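Mono(ADP-ribosyl)transferase SpvB (Salmonella typhimurium, PDB 2GWM) probably blocks actin polymerisation in host cells by transferring ADP-ribose from NAD(+) to an arginine of actin, through the C-terminal catalytic domain described here. Local coordinates at residues A[3-8]-A[138-143]; A[17-22]-A[55-60]; A[83-88]-A[192-197]. One frame throughout, in Å; residues are numbered along the deposited sequence.

Interaction 1. Residues A[3-8]-A[138-143]; sequences KQIQAL and GDVAHF
Val-140 lays its CG1 methyl against the branch point of Leu-8, 3.7 Å from Leu-8 CG, with Leu-8 CD2 at the same 3.7 Å from Val-140 CG1. The two side chains cross at about a right angle, and the leucine fork is used unevenly: Leu-8 CD1 lies 4.9 Å from Val-140 CG1, turned aside from the contact. The valine fork is shared differently. With CG1 anti to the backbone N (chi1 173°), that methyl faces Leu-8, while CG2, anti to the carbonyl carbon, is left for the preceding turn of the helix, where Ile-5 CG2 comes within 4.3 Å of Val-140 CG2. A single valine thus meets two residues spaced three apart on one helical face, a simple example of how a loop, here with one short 3-10 turn, can be fitted to a helix through a single side chain. The fit with Ile-5 is the looser of the two.

Only 128 Å² is buried in all, more than half of it on Val-140, and no hydrogen bond joins the two segments. The valine sits in a tight turn in which Ala-141 N donates to Gly-138 O (3.1 Å); Gly-138 enters the turn with a positive phi, a conformation glycine adopts readily. Polar grip comes from farther along the same helix: Arg-9 NH1 binds Asp-139 O, and Ser-12 OG pairs with His-142 N.

Leu-8 also touches Ile-64 of helix 50-69, together with Leu-71 and Leu-137 of loops. The contact therefore applies the loop joining strands 135-136 and 149-151, two strands of the three-stranded antiparallel sheet, to the first turns of helix 3-24, whose neighbouring flank is covered by helix 50-69.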
ATOM      1  N   LYS A   3      17.565 -10.396  -9.249  1.00 23.12           N
ATOM      2  CA  LYS A   3      16.763  -9.682 -10.229  1.00 22.83           C
ATOM      3  C   LYS A   3      15.386  -9.359  -9.617  1.00 21.17           C
ATOM      4  O   LYS A   3      14.709  -8.438 -10.035  1.00 22.27           O
ATOM      5  CB  LYS A   3      16.571 -10.499 -11.483  1.00 23.01           C
ATOM      6  CG  LYS A   3      17.917 -10.841 -12.173  1.00 27.06           C
ATOM      7  CD  LYS A   3      18.633  -9.611 -12.661  1.00 30.16           C
ATOM      8  CE  LYS A   3      19.745  -9.977 -13.708  1.00 33.11           C
ATOM      9  NZ  LYS A   3      20.406  -8.760 -14.233  1.00 38.50           N
ATOM     10  N   GLN A   4      14.955 -10.136  -8.627  1.00 18.70           N
ATOM     11  CA  GLN A   4      13.685  -9.851  -7.969  1.00 19.91           C
ATOM     12  C   GLN A   4      13.753  -8.588  -7.119  1.00 19.55           C
ATOM     13  O   GLN A   4      12.845  -7.744  -7.156  1.00 20.37           O
ATOM     14  CB  GLN A   4      13.269 -11.076  -7.173  1.00 19.93           C
ATOM     15  CG  GLN A   4      12.801 -12.268  -8.042  1.00 18.73           C
ATOM     16  CD  GLN A   4      13.908 -12.855  -8.896  1.00 19.87           C
ATOM     17  OE1 GLN A   4      14.994 -13.138  -8.400  1.00 21.00           O
ATOM     18  NE2 GLN A   4      13.626 -13.053 -10.175  1.00 19.09           N
ATOM     19  N   ILE A   5      14.843  -8.435  -6.400  1.00 20.71           N
ATOM     20  CA  ILE A   5      15.081  -7.170  -5.672  1.00 20.93           C
ATOM     21  C   ILE A   5      15.165  -6.026  -6.630  1.00 19.64           C
ATOM     22  O   ILE A   5      14.641  -4.946  -6.374  1.00 20.47           O
ATOM     23  CB  ILE A   5      16.290  -7.283  -4.761  1.00 21.35           C
ATOM     24  CG1 ILE A   5      15.923  -8.151  -3.546  1.00 24.23           C
ATOM     25  CG2 ILE A   5      16.811  -5.906  -4.304  1.00 24.24           C
ATOM     26  CD1 ILE A   5      15.136  -7.515  -2.536  1.00 28.05           C
ATOM     27  N   GLN A   6      15.844  -6.215  -7.769  1.00 19.48           N
ATOM     28  CA  GLN A   6      15.918  -5.128  -8.720  1.00 20.81           C
ATOM     29  C   GLN A   6      14.532  -4.750  -9.260  1.00 19.95           C
ATOM     30  O   GLN A   6      14.255  -3.570  -9.496  1.00 21.06           O
ATOM     31  CB  GLN A   6      16.847  -5.513  -9.873  1.00 21.75           C
ATOM     32  CG  GLN A   6      18.289  -5.674  -9.495  1.00 24.50           C
ATOM     33  CD  GLN A   6      19.145  -5.976 -10.714  1.00 30.93           C
ATOM     34  OE1 GLN A   6      19.242  -5.148 -11.624  1.00 41.66           O
ATOM     35  NE2 GLN A   6      19.759  -7.155 -10.749  1.00 37.81           N
ATOM     36  N   ALA A   7      13.677  -5.735  -9.461  1.00 19.64           N
ATOM     37  CA  ALA A   7      12.296  -5.439  -9.862  1.00 19.07           C
ATOM     38  C   ALA A   7      11.547  -4.659  -8.777  1.00 19.78           C
ATOM     39  O   ALA A   7      10.847  -3.743  -9.097  1.00 20.13           O
ATOM     40  CB  ALA A   7      11.572  -6.667 -10.253  1.00 20.03           C
ATOM     41  N   LEU A   8      11.749  -5.024  -7.511  1.00 18.70           N
ATOM     42  CA  LEU A   8      11.171  -4.271  -6.401  1.00 19.11           C
ATOM     43  C   LEU A   8      11.673  -2.852  -6.343  1.00 18.70           C
ATOM     44  O   LEU A   8      10.902  -1.895  -6.070  1.00 19.05           O
ATOM     45  CB  LEU A   8      11.478  -4.999  -5.079  1.00 19.79           C
ATOM     46  CG  LEU A   8      10.980  -4.290  -3.775  1.00 20.27           C
ATOM     47  CD1 LEU A   8       9.478  -4.119  -3.825  1.00 19.13           C
ATOM     48  CD2 LEU A   8      11.398  -5.156  -2.617  1.00 20.25           C
ATOM     49  N   GLY A 138      13.771  -0.390   3.541  1.00 22.03           N
ATOM     50  CA  GLY A 138      15.096   0.133   3.785  1.00 22.80           C
ATOM     51  C   GLY A 138      15.665   0.741   2.506  1.00 23.64           C
ATOM     52  O   GLY A 138      15.002   1.535   1.841  1.00 21.78           O
ATOM     53  N   ASP A 139      16.878   0.328   2.175  1.00 24.22           N
ATOM     54  CA  ASP A 139      17.587   0.921   1.063  1.00 25.27           C
ATOM     55  C   ASP A 139      17.063   0.458  -0.298  1.00 24.15           C
ATOM     56  O   ASP A 139      17.492   0.956  -1.329  1.00 26.49           O
ATOM     57  CB  ASP A 139      19.065   0.595   1.126  1.00 26.32           C
ATOM     58  CG  ASP A 139      19.873   1.473   0.190  1.00 29.45           C
ATOM     59  OD1 ASP A 139      19.792   2.710   0.315  1.00 36.44           O
ATOM     60  OD2 ASP A 139      20.566   0.929  -0.675  1.00 38.64           O
ATOM     61  N   VAL A 140      16.151  -0.491  -0.308  1.00 23.65           N
ATOM     62  CA  VAL A 140      15.478  -0.869  -1.547  1.00 23.20           C
ATOM     63  C   VAL A 140      14.582   0.268  -2.027  1.00 23.28           C
ATOM     64  O   VAL A 140      14.318   0.409  -3.224  1.00 24.17           O
ATOM     65  CB  VAL A 140      14.693  -2.131  -1.373  1.00 24.31           C
ATOM     66  CG1 VAL A 140      13.885  -2.411  -2.601  1.00 25.01           C
ATOM     67  CG2 VAL A 140      15.665  -3.244  -1.120  1.00 23.67           C
ATOM     68  N   ALA A 141      14.081   1.086  -1.103  1.00 22.64           N
ATOM     69  CA  ALA A 141      13.181   2.167  -1.489  1.00 21.84           C
ATOM     70  C   ALA A 141      13.932   3.147  -2.367  1.00 23.32           C
ATOM     71  O   ALA A 141      15.106   3.460  -2.109  1.00 22.65           O
ATOM     72  CB  ALA A 141      12.670   2.895  -0.249  1.00 21.94           C
ATOM     73  N   HIS A 142      13.247   3.727  -3.336  1.00 23.70           N
ATOM     74  CA  HIS A 142      13.916   4.637  -4.250  1.00 24.60           C
ATOM     75  C   HIS A 142      14.360   5.882  -3.546  1.00 26.17           C
ATOM     76  O   HIS A 142      15.513   6.313  -3.703  1.00 25.47           O
ATOM     77  CB  HIS A 142      13.003   5.011  -5.405  1.00 25.33           C
ATOM     78  CG  HIS A 142      13.709   5.794  -6.457  1.00 24.44           C
ATOM     79  ND1 HIS A 142      14.690   5.229  -7.251  1.00 25.03           N
ATOM     80  CD2 HIS A 142      13.671   7.104  -6.772  1.00 24.65           C
ATOM     81  CE1 HIS A 142      15.164   6.156  -8.062  1.00 25.89           C
ATOM     82  NE2 HIS A 142      14.574   7.302  -7.783  1.00 25.68           N
ATOM     83  N   PHE A 143      13.433   6.498  -2.818  1.00 26.20           N
ATOM     84  CA  PHE A 143      13.745   7.658  -2.017  1.00 29.03           C
ATOM     85  C   PHE A 143      13.985   7.194  -0.590  1.00 30.19           C
ATOM     86  O   PHE A 143      13.215   6.412  -0.039  1.00 32.50           O
ATOM     87  CB  PHE A 143      12.612   8.673  -2.102  1.00 27.23           C
ATOM     88  CG  PHE A 143      12.479   9.321  -3.461  1.00 27.41           C
ATOM     89  CD1 PHE A 143      13.443  10.173  -3.928  1.00 30.36           C
ATOM     90  CD2 PHE A 143      11.366   9.112  -4.263  1.00 28.31           C
ATOM     91  CE1 PHE A 143      13.331  10.768  -5.195  1.00 31.08           C
ATOM     92  CE2 PHE A 143      11.254   9.690  -5.509  1.00 26.47           C
ATOM     93  CZ  PHE A 143      12.238  10.552  -5.963  1.00 29.68           C
TER

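Interaction 2. Residues A[17-22]-A[55-60]; sequences SVINKY and NAMSVY
Met-57 is the bump of this interface, and its hollow is formed by Tyr-22 and Ile-19. The thioether chain, bent at both chi2 and chi3, curls over the tyrosine so that its methyl lands on the ring face: Met-57 CE stands 3.7 Å from the centroid of the Tyr-22 ring and 13° off the normal, a CH-pi contact. Met-57 SD rides higher above the same face, 4.9 Å from that centroid. The base of the methionine follows the far end of the ring, Met-57 CB lying 3.7 Å from Tyr-22 OH. Ile-19 closes the hollow beside the methyl, its CD1 being 4.1 Å from Met-57 CE.

One turn after Met-57, Tyr-60 meets the same isoleucine, and tightly: Ile-19 CD1 comes to 3.4 Å from Tyr-60 CE2, approaching the ring aslant. Such long side chains suit helix segments whose axes stay 12.0 Å apart and cross at -113°.

Leu-37 of helix 30-39 touches Met-57, and Tyr-28 meets the Tyr-22 ring edge-to-face. The result is a Met-aromatic contact between crossing helices, in the largely buried apolar packing of the helical N-terminal part of this ADP-ribosyltransferase domain.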
ATOM      1  N   SER A  17       3.111   2.961 -10.065  1.00 24.29           N
ATOM      2  CA  SER A  17       2.205   3.936 -10.668  1.00 25.74           C
ATOM      3  C   SER A  17       1.330   3.235 -11.723  1.00 26.37           C
ATOM      4  O   SER A  17       0.309   3.777 -12.158  1.00 29.16           O
ATOM      5  CB  SER A  17       3.012   5.133 -11.230  1.00 27.24           C
ATOM      6  OG  SER A  17       3.828   4.775 -12.331  1.00 30.15           O
ATOM      7  N   VAL A  18       1.732   2.037 -12.132  1.00 24.07           N
ATOM      8  CA  VAL A  18       1.004   1.255 -13.117  1.00 25.03           C
ATOM      9  C   VAL A  18       0.405  -0.023 -12.501  1.00 22.52           C
ATOM     10  O   VAL A  18      -0.759  -0.392 -12.748  1.00 22.89           O
ATOM     11  CB  VAL A  18       1.962   0.866 -14.254  1.00 25.41           C
ATOM     12  CG1 VAL A  18       1.388  -0.203 -15.149  1.00 28.17           C
ATOM     13  CG2 VAL A  18       2.323   2.115 -15.063  1.00 28.28           C
ATOM     14  N   ILE A  19       1.217  -0.736 -11.737  1.00 22.53           N
ATOM     15  CA  ILE A  19       0.877  -2.054 -11.242  1.00 22.90           C
ATOM     16  C   ILE A  19      -0.333  -2.125 -10.320  1.00 21.79           C
ATOM     17  O   ILE A  19      -1.107  -3.078 -10.386  1.00 23.20           O
ATOM     18  CB  ILE A  19       2.065  -2.615 -10.414  1.00 24.50           C
ATOM     19  CG1 ILE A  19       3.089  -3.185 -11.361  1.00 30.39           C
ATOM     20  CG2 ILE A  19       1.593  -3.693  -9.434  1.00 28.47           C
ATOM     21  CD1 ILE A  19       2.763  -4.576 -11.814  1.00 37.40           C
ATOM     22  N   ASN A  20      -0.464  -1.154  -9.429  1.00 22.31           N
ATOM     23  CA  ASN A  20      -1.528  -1.243  -8.453  1.00 21.77           C
ATOM     24  C   ASN A  20      -2.882  -0.996  -9.063  1.00 20.70           C
ATOM     25  O   ASN A  20      -3.829  -1.711  -8.780  1.00 21.88           O
ATOM     26  CB  ASN A  20      -1.216  -0.308  -7.275  1.00 22.25           C
ATOM     27  CG  ASN A  20       0.054  -0.744  -6.491  1.00 21.76           C
ATOM     28  OD1 ASN A  20       0.888   0.094  -6.034  1.00 28.78           O
ATOM     29  ND2 ASN A  20       0.189  -2.036  -6.313  1.00 20.25           N
ATOM     30  N   LYS A  21      -2.961  -0.057 -10.005  1.00 20.58           N
ATOM     31  CA  LYS A  21      -4.206   0.096 -10.769  1.00 21.23           C
ATOM     32  C   LYS A  21      -4.535  -1.170 -11.542  1.00 20.47           C
ATOM     33  O   LYS A  21      -5.671  -1.615 -11.599  1.00 20.77           O
ATOM     34  CB  LYS A  21      -4.130   1.297 -11.706  1.00 21.11           C
ATOM     35  CG  LYS A  21      -4.132   2.613 -10.991  1.00 22.57           C
ATOM     36  CD  LYS A  21      -3.978   3.801 -11.960  1.00 23.83           C
ATOM     37  CE  LYS A  21      -4.262   5.103 -11.257  1.00 28.79           C
ATOM     38  NZ  LYS A  21      -4.334   6.294 -12.193  1.00 32.70           N
ATOM     39  N   TYR A  22      -3.533  -1.762 -12.166  1.00 20.45           N
ATOM     40  CA  TYR A  22      -3.707  -3.032 -12.886  1.00 20.34           C
ATOM     41  C   TYR A  22      -4.295  -4.129 -11.984  1.00 19.75           C
ATOM     42  O   TYR A  22      -5.303  -4.783 -12.318  1.00 21.31           O
ATOM     43  CB  TYR A  22      -2.353  -3.484 -13.447  1.00 19.74           C
ATOM     44  CG  TYR A  22      -2.397  -4.811 -14.199  1.00 19.98           C
ATOM     45  CD1 TYR A  22      -2.893  -4.892 -15.499  1.00 19.83           C
ATOM     46  CD2 TYR A  22      -1.933  -5.960 -13.606  1.00 19.23           C
ATOM     47  CE1 TYR A  22      -2.928  -6.058 -16.165  1.00 19.90           C
ATOM     48  CE2 TYR A  22      -1.957  -7.192 -14.277  1.00 20.49           C
ATOM     49  CZ  TYR A  22      -2.472  -7.223 -15.570  1.00 20.20           C
ATOM     50  OH  TYR A  22      -2.478  -8.375 -16.321  1.00 22.14           O
ATOM     51  N   ASN A  55       0.438 -12.703 -19.183  1.00 20.60           N
ATOM     52  CA  ASN A  55       1.461 -13.612 -18.614  1.00 20.62           C
ATOM     53  C   ASN A  55       2.714 -12.891 -18.197  1.00 20.60           C
ATOM     54  O   ASN A  55       3.277 -13.193 -17.170  1.00 23.29           O
ATOM     55  CB  ASN A  55       1.803 -14.757 -19.570  1.00 21.39           C
ATOM     56  CG  ASN A  55       0.636 -15.720 -19.779  1.00 24.91           C
ATOM     57  OD1 ASN A  55      -0.343 -15.737 -19.016  1.00 27.83           O
ATOM     58  ND2 ASN A  55       0.734 -16.542 -20.813  1.00 28.38           N
ATOM     59  N   ALA A  56       3.143 -11.900 -18.981  1.00 19.74           N
ATOM     60  CA  ALA A  56       4.330 -11.180 -18.632  1.00 18.77           C
ATOM     61  C   ALA A  56       4.114 -10.292 -17.407  1.00 18.71           C
ATOM     62  O   ALA A  56       5.024 -10.128 -16.555  1.00 18.79           O
ATOM     63  CB  ALA A  56       4.786 -10.381 -19.871  1.00 19.39           C
ATOM     64  N   MET A  57       2.957  -9.644 -17.323  1.00 18.94           N
ATOM     65  CA  MET A  57       2.638  -8.859 -16.155  1.00 19.43           C
ATOM     66  C   MET A  57       2.686  -9.718 -14.911  1.00 18.93           C
ATOM     67  O   MET A  57       3.146  -9.269 -13.883  1.00 19.38           O
ATOM     68  CB  MET A  57       1.237  -8.264 -16.262  1.00 18.87           C
ATOM     69  CG  MET A  57       1.200  -7.125 -17.254  1.00 19.49           C
ATOM     70  SD  MET A  57       2.110  -5.610 -16.792  1.00 21.68           S
ATOM     71  CE  MET A  57       1.077  -4.948 -15.522  1.00 28.12           C
ATOM     72  N   SER A  58       2.183 -10.933 -15.021  1.00 19.09           N
ATOM     73  CA  SER A  58       2.252 -11.851 -13.893  1.00 19.04           C
ATOM     74  C   SER A  58       3.639 -12.097 -13.416  1.00 18.94           C
ATOM     75  O   SER A  58       3.920 -12.074 -12.227  1.00 19.07           O
ATOM     76  CB  SER A  58       1.576 -13.183 -14.246  1.00 20.71           C
ATOM     77  OG  SER A  58       0.157 -12.996 -14.525  1.00 24.94           O
ATOM     78  N   VAL A  59       4.553 -12.384 -14.350  1.00 18.33           N
ATOM     79  CA  VAL A  59       5.903 -12.649 -13.946  1.00 19.15           C
ATOM     80  C   VAL A  59       6.558 -11.412 -13.263  1.00 18.24           C
ATOM     81  O   VAL A  59       7.298 -11.518 -12.295  1.00 19.05           O
ATOM     82  CB  VAL A  59       6.775 -13.075 -15.178  1.00 19.84           C
ATOM     83  CG1 VAL A  59       8.141 -13.511 -14.670  1.00 20.53           C
ATOM     84  CG2 VAL A  59       6.120 -14.200 -15.961  1.00 19.73           C
ATOM     85  N   TYR A  60       6.343 -10.249 -13.845  1.00 18.67           N
ATOM     86  CA  TYR A  60       6.839  -8.980 -13.337  1.00 18.46           C
ATOM     87  C   TYR A  60       6.343  -8.732 -11.883  1.00 19.77           C
ATOM     88  O   TYR A  60       7.117  -8.467 -10.990  1.00 20.08           O
ATOM     89  CB  TYR A  60       6.319  -7.941 -14.304  1.00 19.54           C
ATOM     90  CG  TYR A  60       6.526  -6.483 -13.927  1.00 18.64           C
ATOM     91  CD1 TYR A  60       7.704  -6.017 -13.352  1.00 21.06           C
ATOM     92  CD2 TYR A  60       5.478  -5.601 -14.088  1.00 22.43           C
ATOM     93  CE1 TYR A  60       7.845  -4.676 -13.005  1.00 21.87           C
ATOM     94  CE2 TYR A  60       5.600  -4.258 -13.744  1.00 23.94           C
ATOM     95  CZ  TYR A  60       6.790  -3.811 -13.205  1.00 22.02           C
ATOM     96  OH  TYR A  60       6.882  -2.488 -12.863  1.00 22.32           O
TER

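Interaction 3. Residues A[83-88]-A[192-197]; sequences LKLDKP and RIINMR
The guanidinium of Arg-192 receives the carboxylate of Asp-86 at its edge, while Leu-85 CB approaches obliquely, 4.3 Å from Arg-192 NH1. Asp-86 and Arg-192 extend to meet from facing sides, yet their flat groups are not coplanar; the planes are turned 58° apart. Arg-192 starts with CG between the backbone N and the carbonyl carbon (chi1 71°) and bends again at chi3, which brings the guanidinium to the aspartate. The salt bridge is uneven. Its main bond runs from Arg-192 NH2 to the syn lone pair of Asp-86 OD1 at 2.8 Å, fairly straight at 156°, with the oxygen close to the guanidinium plane. Arg-192 NH1 adds weak bonds, one to Asp-86 OD1 at 3.3 Å and one to Asp-86 OD2, also at 3.3 Å.

Beside the charged pair the Leu-85 and Ile-194 side chains end against each other, CD1 to CD1 at 4.2 Å. Asp-121 holds the loop backbone, its two carboxylate oxygens accepting hydrogen bonds from the N-H groups of Leu-85 and Asp-86, and Arg-192 NH1 has a further bond to Thr-122 OG1. These bonds would be expected to limit rotation of the guanidinium.

Strand 122-127 lies between strands 78-83 and 192-198 in the mixed five-stranded sheet, so the contact spans it at its end. Strand 78-83 carries the predicted active-site Arg-81, and the loop leaving it is thereby tied to an inner strand of the ADP-ribosyltransferase fold.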
ATOM      1  N   LEU A  83      -5.088   7.876   4.169  1.00 25.64           N
ATOM      2  CA  LEU A  83      -5.891   7.697   2.932  1.00 27.88           C
ATOM      3  C   LEU A  83      -6.883   8.842   2.740  1.00 26.91           C
ATOM      4  O   LEU A  83      -7.405   9.426   3.686  1.00 24.30           O
ATOM      5  CB  LEU A  83      -6.728   6.387   2.940  1.00 28.88           C
ATOM      6  CG  LEU A  83      -6.159   4.988   2.907  1.00 35.11           C
ATOM      7  CD1 LEU A  83      -7.293   3.992   2.803  1.00 35.61           C
ATOM      8  CD2 LEU A  83      -5.228   4.820   1.746  1.00 35.39           C
ATOM      9  N   LYS A  84      -7.212   9.138   1.494  1.00 26.91           N
ATOM     10  CA  LYS A  84      -8.286  10.011   1.184  1.00 28.17           C
ATOM     11  C   LYS A  84      -9.427   9.117   0.838  1.00 27.87           C
ATOM     12  O   LYS A  84      -9.422   8.481  -0.250  1.00 30.79           O
ATOM     13  CB  LYS A  84      -7.890  10.876   0.005  1.00 28.75           C
ATOM     14  CG  LYS A  84      -8.820  11.957  -0.251  1.00 30.96           C
ATOM     15  CD  LYS A  84      -8.359  12.805  -1.412  1.00 34.26           C
ATOM     16  CE  LYS A  84      -9.083  14.130  -1.405  1.00 40.64           C
ATOM     17  NZ  LYS A  84     -10.567  14.008  -1.104  1.00 45.15           N
ATOM     18  N   LEU A  85     -10.400   8.996   1.739  1.00 25.90           N
ATOM     19  CA  LEU A  85     -11.604   8.209   1.482  1.00 26.17           C
ATOM     20  C   LEU A  85     -12.855   8.996   1.244  1.00 27.15           C
ATOM     21  O   LEU A  85     -13.862   8.397   0.881  1.00 27.67           O
ATOM     22  CB  LEU A  85     -11.898   7.235   2.621  1.00 26.20           C
ATOM     23  CG  LEU A  85     -10.942   6.101   2.892  1.00 27.58           C
ATOM     24  CD1 LEU A  85     -11.514   5.262   4.066  1.00 29.08           C
ATOM     25  CD2 LEU A  85     -10.714   5.262   1.640  1.00 30.58           C
ATOM     26  N   ASP A  86     -12.835  10.320   1.394  1.00 27.15           N
ATOM     27  CA  ASP A  86     -14.047  11.101   1.303  1.00 28.52           C
ATOM     28  C   ASP A  86     -14.365  11.633  -0.091  1.00 30.11           C
ATOM     29  O   ASP A  86     -15.249  12.481  -0.221  1.00 29.86           O
ATOM     30  CB  ASP A  86     -14.027  12.238   2.333  1.00 29.05           C
ATOM     31  CG  ASP A  86     -14.146  11.729   3.728  1.00 29.32           C
ATOM     32  OD1 ASP A  86     -14.988  10.882   3.958  1.00 27.32           O
ATOM     33  OD2 ASP A  86     -13.424  12.184   4.616  1.00 31.48           O
ATOM     34  N   LYS A  87     -13.720  11.071  -1.110  1.00 31.93           N
ATOM     35  CA  LYS A  87     -14.048  11.389  -2.520  1.00 34.58           C
ATOM     36  C   LYS A  87     -15.388  10.746  -2.890  1.00 36.19           C
ATOM     37  O   LYS A  87     -15.593   9.564  -2.616  1.00 36.18           O
ATOM     38  CB  LYS A  87     -12.978  10.847  -3.461  1.00 35.18           C
ATOM     39  CG  LYS A  87     -11.532  11.182  -3.087  1.00 37.35           C
ATOM     40  CD  LYS A  87     -10.524  11.097  -4.241  1.00 39.00           C
ATOM     41  CE  LYS A  87     -10.686   9.850  -5.091  1.00 42.34           C
ATOM     42  NZ  LYS A  87     -10.027   9.986  -6.442  1.00 45.77           N
ATOM     43  N   PRO A  88     -16.293  11.506  -3.536  1.00 38.47           N
ATOM     44  CA  PRO A  88     -17.475  10.876  -4.142  1.00 39.19           C
ATOM     45  C   PRO A  88     -17.242   9.496  -4.763  1.00 40.21           C
ATOM     46  O   PRO A  88     -17.951   8.562  -4.423  1.00 41.63           O
ATOM     47  CB  PRO A  88     -17.874  11.893  -5.205  1.00 39.73           C
ATOM     48  CG  PRO A  88     -17.605  13.207  -4.493  1.00 39.30           C
ATOM     49  CD  PRO A  88     -16.327  12.972  -3.716  1.00 38.94           C
ATOM     50  N   ARG A 192     -11.469  10.823  10.452  1.00 18.71           N
ATOM     51  CA  ARG A 192     -11.606   9.579  11.161  1.00 19.34           C
ATOM     52  C   ARG A 192     -10.282   8.862  11.278  1.00 18.66           C
ATOM     53  O   ARG A 192      -9.354   9.045  10.470  1.00 18.40           O
ATOM     54  CB  ARG A 192     -12.620   8.696  10.448  1.00 18.64           C
ATOM     55  CG  ARG A 192     -12.038   8.194   9.130  1.00 20.75           C
ATOM     56  CD  ARG A 192     -13.062   7.417   8.328  1.00 22.93           C
ATOM     57  NE  ARG A 192     -14.233   8.173   7.872  1.00 22.36           N
ATOM     58  CZ  ARG A 192     -14.252   9.021   6.847  1.00 23.31           C
ATOM     59  NH1 ARG A 192     -13.126   9.303   6.208  1.00 22.84           N
ATOM     60  NH2 ARG A 192     -15.394   9.639   6.483  1.00 22.27           N
ATOM     61  N   ILE A 193     -10.203   8.061  12.315  1.00 18.04           N
ATOM     62  CA  ILE A 193      -9.230   7.006  12.486  1.00 18.62           C
ATOM     63  C   ILE A 193      -9.935   5.700  12.329  1.00 19.95           C
ATOM     64  O   ILE A 193     -10.990   5.482  12.896  1.00 19.78           O
ATOM     65  CB  ILE A 193      -8.509   7.086  13.901  1.00 19.44           C
ATOM     66  CG1 ILE A 193      -7.839   8.435  14.110  1.00 20.63           C
ATOM     67  CG2 ILE A 193      -7.554   5.880  14.114  1.00 20.53           C
ATOM     68  CD1 ILE A 193      -7.577   8.700  15.582  1.00 21.84           C
ATOM     69  N   ILE A 194      -9.289   4.791  11.589  1.00 19.08           N
ATOM     70  CA  ILE A 194      -9.797   3.454  11.448  1.00 18.89           C
ATOM     71  C   ILE A 194      -8.724   2.556  11.997  1.00 19.42           C
ATOM     72  O   ILE A 194      -7.613   2.516  11.509  1.00 19.92           O
ATOM     73  CB  ILE A 194     -10.124   3.053  10.025  1.00 19.65           C
ATOM     74  CG1 ILE A 194     -11.079   4.043   9.399  1.00 19.81           C
ATOM     75  CG2 ILE A 194     -10.731   1.646  10.029  1.00 20.12           C
ATOM     76  CD1 ILE A 194     -11.439   3.729   7.963  1.00 22.10           C
ATOM     77  N   ASN A 195      -9.097   1.799  13.035  1.00 19.33           N
ATOM     78  CA  ASN A 195      -8.253   0.784  13.670  1.00 18.87           C
ATOM     79  C   ASN A 195      -8.542  -0.533  12.963  1.00 19.15           C
ATOM     80  O   ASN A 195      -9.676  -1.016  12.964  1.00 18.76           O
ATOM     81  CB  ASN A 195      -8.549   0.694  15.169  1.00 18.91           C
ATOM     82  CG  ASN A 195      -8.287   1.977  15.879  1.00 21.22           C
ATOM     83  OD1 ASN A 195      -9.221   2.593  16.501  1.00 23.89           O
ATOM     84  ND2 ASN A 195      -7.038   2.371  15.877  1.00 17.74           N
ATOM     85  N   MET A 196      -7.500  -1.105  12.397  1.00 20.03           N
ATOM     86  CA  MET A 196      -7.574  -2.291  11.542  1.00 21.35           C
ATOM     87  C   MET A 196      -6.587  -3.319  12.011  1.00 20.52           C
ATOM     88  O   MET A 196      -5.628  -3.003  12.712  1.00 19.98           O
ATOM     89  CB  MET A 196      -7.123  -1.968  10.092  1.00 22.42           C
ATOM     90  CG  MET A 196      -7.836  -0.916   9.468  1.00 26.27           C
ATOM     91  SD  MET A 196      -7.324  -0.810   7.785  1.00 28.44           S
ATOM     92  CE  MET A 196      -8.832  -0.390   7.067  1.00 32.35           C
ATOM     93  N   ARG A 197      -6.747  -4.562  11.521  1.00 19.51           N
ATOM     94  CA  ARG A 197      -5.809  -5.620  11.834  1.00 20.95           C
ATOM     95  C   ARG A 197      -5.567  -6.463  10.601  1.00 20.06           C
ATOM     96  O   ARG A 197      -6.534  -6.869   9.947  1.00 21.91           O
ATOM     97  CB  ARG A 197      -6.341  -6.510  12.949  1.00 20.17           C
ATOM     98  CG  ARG A 197      -5.383  -7.570  13.409  1.00 22.84           C
ATOM     99  CD  ARG A 197      -5.857  -8.285  14.692  1.00 24.43           C
ATOM    100  NE  ARG A 197      -6.201  -7.338  15.711  1.00 29.25           N
ATOM    101  CZ  ARG A 197      -5.354  -6.723  16.516  1.00 23.10           C
ATOM    102  NH1 ARG A 197      -4.071  -7.035  16.541  1.00 30.85           N
ATOM    103  NH2 ARG A 197      -5.836  -5.750  17.268  1.00 33.62           N
TER

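Interactions 1 and 2 both use helix 3-24, with centres about 16 Å apart and nearest atoms about 5 Å apart; along the chain, interaction 2 is nested within the loop that interaction 1 closes. Interaction 3 lies on the opposite side of the chain's centre, its own centre about 28 Å from that of interaction 1 and 26 Å from that of interaction 2. Interactions 1 and 3 each come near predicted active-site residues: the Leu-8 side chain is about 8 Å from that of Glu-148 and 10 Å from that of Ser-111, and Leu-85 is about 9 Å from Arg-81, again between side chains.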